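Local coordinates for integral membrane indolylacetylinositol arabinosyltransferase EmbB (Mycolicibacterium smegmatis MC2 155, PDB 7BVC), which probably transfers arabinosyl units in the membrane, polymerising arabinose into the arabinan of cell-wall arabinogalactan, at residues Val618-Ala623 with Ile657-Ser662. Residues are numbered along the deposited sequence; the frame is centred on the assembly and turned at random.
Sequences VLFVLA and IFFALS
Ser662 OG rests against Phe620 CB at 3.8 Å, a van der Waals contact. That OG hydrogen-bonds to a residue adjoining one of the segments and lies about 3 Å from a bound cardiolipin, while the carbonyl of Ser662 accepts a hydrogen bond from Ser616 OG, earlier on helix 608-625. On its apolar side the same serine sets CB against Leu619 CB, 3.8 Å apart.

One helical turn along, Ala623 plays the matching small residue: its CB meets Phe658 CB at 3.6 Å. With serine and alanine at these two points, the antiparallel segments of helices 608-625 and 654-675 run with axes 8.0 Å apart at 163°.

Larger groups close both flanks. The Phe658 ring receives Leu622 CD1 over one face, offset toward the rim, and Leu619 CD2 comes obliquely to its CD1 at 4.2 Å; Phe697 and Met698 of helix 690-712 extend this flank. On the lipid-facing flank Phe620 and Phe659 both carry CG anti to the backbone N (chi1 -176° and -170°), which sends the rings out side by side in the same direction. They meet edge to edge, CE1 to CE1 at 3.8 Å, their planes inclined to each other and not stacked. Both touch the cardiolipin, and Phe659 stacks with an aromatic side chain on the chain of another protein.

The pairing is thus a worked case of transmembrane helix packing: no hydrogen bond joins the two segments themselves, where the fit is apolar, while the Ser616–Ser662 bond beside them ties the same two helices at a lipid-binding edge.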
loop_
_atom_site.group_PDB
_atom_site.type_symbol
_atom_site.label_atom_id
_atom_site.label_comp_id
_atom_site.label_asym_id
_atom_site.label_seq_id
_atom_site.Cartn_x
_atom_site.Cartn_y
_atom_site.Cartn_z
ATOM N N VAL B 618 -23.118 -11.047 -12.470
ATOM C CA VAL B 618 -22.442 -12.284 -12.079
ATOM C C VAL B 618 -21.187 -12.492 -12.923
ATOM O O VAL B 618 -20.111 -12.820 -12.405
ATOM C CB VAL B 618 -23.403 -13.479 -12.192
ATOM C CG1 VAL B 618 -22.635 -14.784 -12.146
ATOM C CG2 VAL B 618 -24.438 -13.430 -11.085
ATOM N N LEU B 619 -21.309 -12.310 -14.238
ATOM C CA LEU B 619 -20.136 -12.446 -15.097
ATOM C C LEU B 619 -19.079 -11.397 -14.771
ATOM O O LEU B 619 -17.877 -11.675 -14.852
ATOM C CB LEU B 619 -20.545 -12.363 -16.567
ATOM C CG LEU B 619 -21.307 -13.579 -17.095
ATOM C CD1 LEU B 619 -22.102 -13.224 -18.336
ATOM C CD2 LEU B 619 -20.352 -14.722 -17.383
ATOM N N PHE B 620 -19.508 -10.198 -14.369
ATOM C CA PHE B 620 -18.558 -9.154 -13.996
ATOM C C PHE B 620 -17.775 -9.535 -12.747
ATOM O O PHE B 620 -16.550 -9.359 -12.693
ATOM C CB PHE B 620 -19.297 -7.834 -13.787
ATOM C CG PHE B 620 -18.395 -6.671 -13.498
ATOM C CD1 PHE B 620 -17.538 -6.183 -14.466
ATOM C CD2 PHE B 620 -18.409 -6.063 -12.255
ATOM C CE1 PHE B 620 -16.709 -5.112 -14.200
ATOM C CE2 PHE B 620 -17.582 -4.992 -11.985
ATOM C CZ PHE B 620 -16.733 -4.516 -12.957
ATOM N N VAL B 621 -18.458 -10.061 -11.728
ATOM C CA VAL B 621 -17.727 -10.432 -10.517
ATOM C C VAL B 621 -16.838 -11.642 -10.779
ATOM O O VAL B 621 -15.762 -11.766 -10.181
ATOM C CB VAL B 621 -18.678 -10.670 -9.327
ATOM C CG1 VAL B 621 -19.490 -9.418 -9.040
ATOM C CG2 VAL B 621 -19.576 -11.861 -9.562
ATOM N N LEU B 622 -17.240 -12.537 -11.686
ATOM C CA LEU B 622 -16.348 -13.626 -12.080
ATOM C C LEU B 622 -15.078 -13.087 -12.728
ATOM O O LEU B 622 -13.962 -13.519 -12.404
ATOM C CB LEU B 622 -17.073 -14.579 -13.029
ATOM C CG LEU B 622 -17.627 -15.867 -12.425
ATOM C CD1 LEU B 622 -18.287 -16.704 -13.502
ATOM C CD2 LEU B 622 -16.523 -16.650 -11.742
ATOM N N ALA B 623 -15.236 -12.144 -13.663
ATOM C CA ALA B 623 -14.082 -11.514 -14.296
ATOM C C ALA B 623 -13.182 -10.845 -13.268
ATOM O O ALA B 623 -11.953 -10.878 -13.394
ATOM C CB ALA B 623 -14.546 -10.493 -15.334
ATOM N N ILE B 657 -12.096 -12.614 -21.137
ATOM C CA ILE B 657 -13.207 -13.340 -21.742
ATOM C C ILE B 657 -14.491 -13.113 -20.953
ATOM O O ILE B 657 -15.556 -12.854 -21.528
ATOM C CB ILE B 657 -12.864 -14.835 -21.849
ATOM C CG1 ILE B 657 -11.592 -15.027 -22.675
ATOM C CG2 ILE B 657 -14.019 -15.603 -22.461
ATOM C CD1 ILE B 657 -11.200 -16.473 -22.861
ATOM N N PHE B 658 -14.410 -13.199 -19.624
ATOM C CA PHE B 658 -15.585 -12.946 -18.800
ATOM C C PHE B 658 -16.031 -11.496 -18.893
ATOM O O PHE B 658 -17.233 -11.218 -18.860
ATOM C CB PHE B 658 -15.299 -13.323 -17.347
ATOM C CG PHE B 658 -15.259 -14.800 -17.102
ATOM C CD1 PHE B 658 -16.296 -15.615 -17.518
ATOM C CD2 PHE B 658 -14.181 -15.376 -16.455
ATOM C CE1 PHE B 658 -16.258 -16.973 -17.292
ATOM C CE2 PHE B 658 -14.138 -16.734 -16.226
ATOM C CZ PHE B 658 -15.178 -17.534 -16.645
ATOM N N PHE B 659 -15.088 -10.561 -19.029
ATOM C CA PHE B 659 -15.460 -9.159 -19.199
ATOM C C PHE B 659 -16.179 -8.935 -20.523
ATOM O O PHE B 659 -17.152 -8.174 -20.587
ATOM C CB PHE B 659 -14.218 -8.275 -19.107
ATOM C CG PHE B 659 -14.525 -6.809 -19.023
ATOM C CD1 PHE B 659 -15.055 -6.265 -17.868
ATOM C CD2 PHE B 659 -14.281 -5.976 -20.099
ATOM C CE1 PHE B 659 -15.337 -4.917 -17.788
ATOM C CE2 PHE B 659 -14.562 -4.628 -20.024
ATOM C CZ PHE B 659 -15.090 -4.099 -18.867
ATOM N N ALA B 660 -15.722 -9.592 -21.590
ATOM C CA ALA B 660 -16.407 -9.484 -22.873
ATOM C C ALA B 660 -17.807 -10.082 -22.801
ATOM O O ALA B 660 -18.765 -9.510 -23.337
ATOM C CB ALA B 660 -15.588 -10.164 -23.966
ATOM N N LEU B 661 -17.946 -11.235 -22.140
ATOM C CA LEU B 661 -19.268 -11.831 -21.978
ATOM C C LEU B 661 -20.188 -10.927 -21.164
ATOM O O LEU B 661 -21.377 -10.796 -21.472
ATOM C CB LEU B 661 -19.148 -13.205 -21.321
ATOM C CG LEU B 661 -18.426 -14.289 -22.121
ATOM C CD1 LEU B 661 -18.174 -15.508 -21.256
ATOM C CD2 LEU B 661 -19.225 -14.665 -23.355
ATOM N N SER B 662 -19.649 -10.285 -20.126
ATOM C CA SER B 662 -20.447 -9.370 -19.320
ATOM C C SER B 662 -20.875 -8.151 -20.128
ATOM O O SER B 662 -22.007 -7.676 -19.992
ATOM C CB SER B 662 -19.662 -8.944 -18.083
ATOM O OG SER B 662 -20.251 -7.810 -17.478
#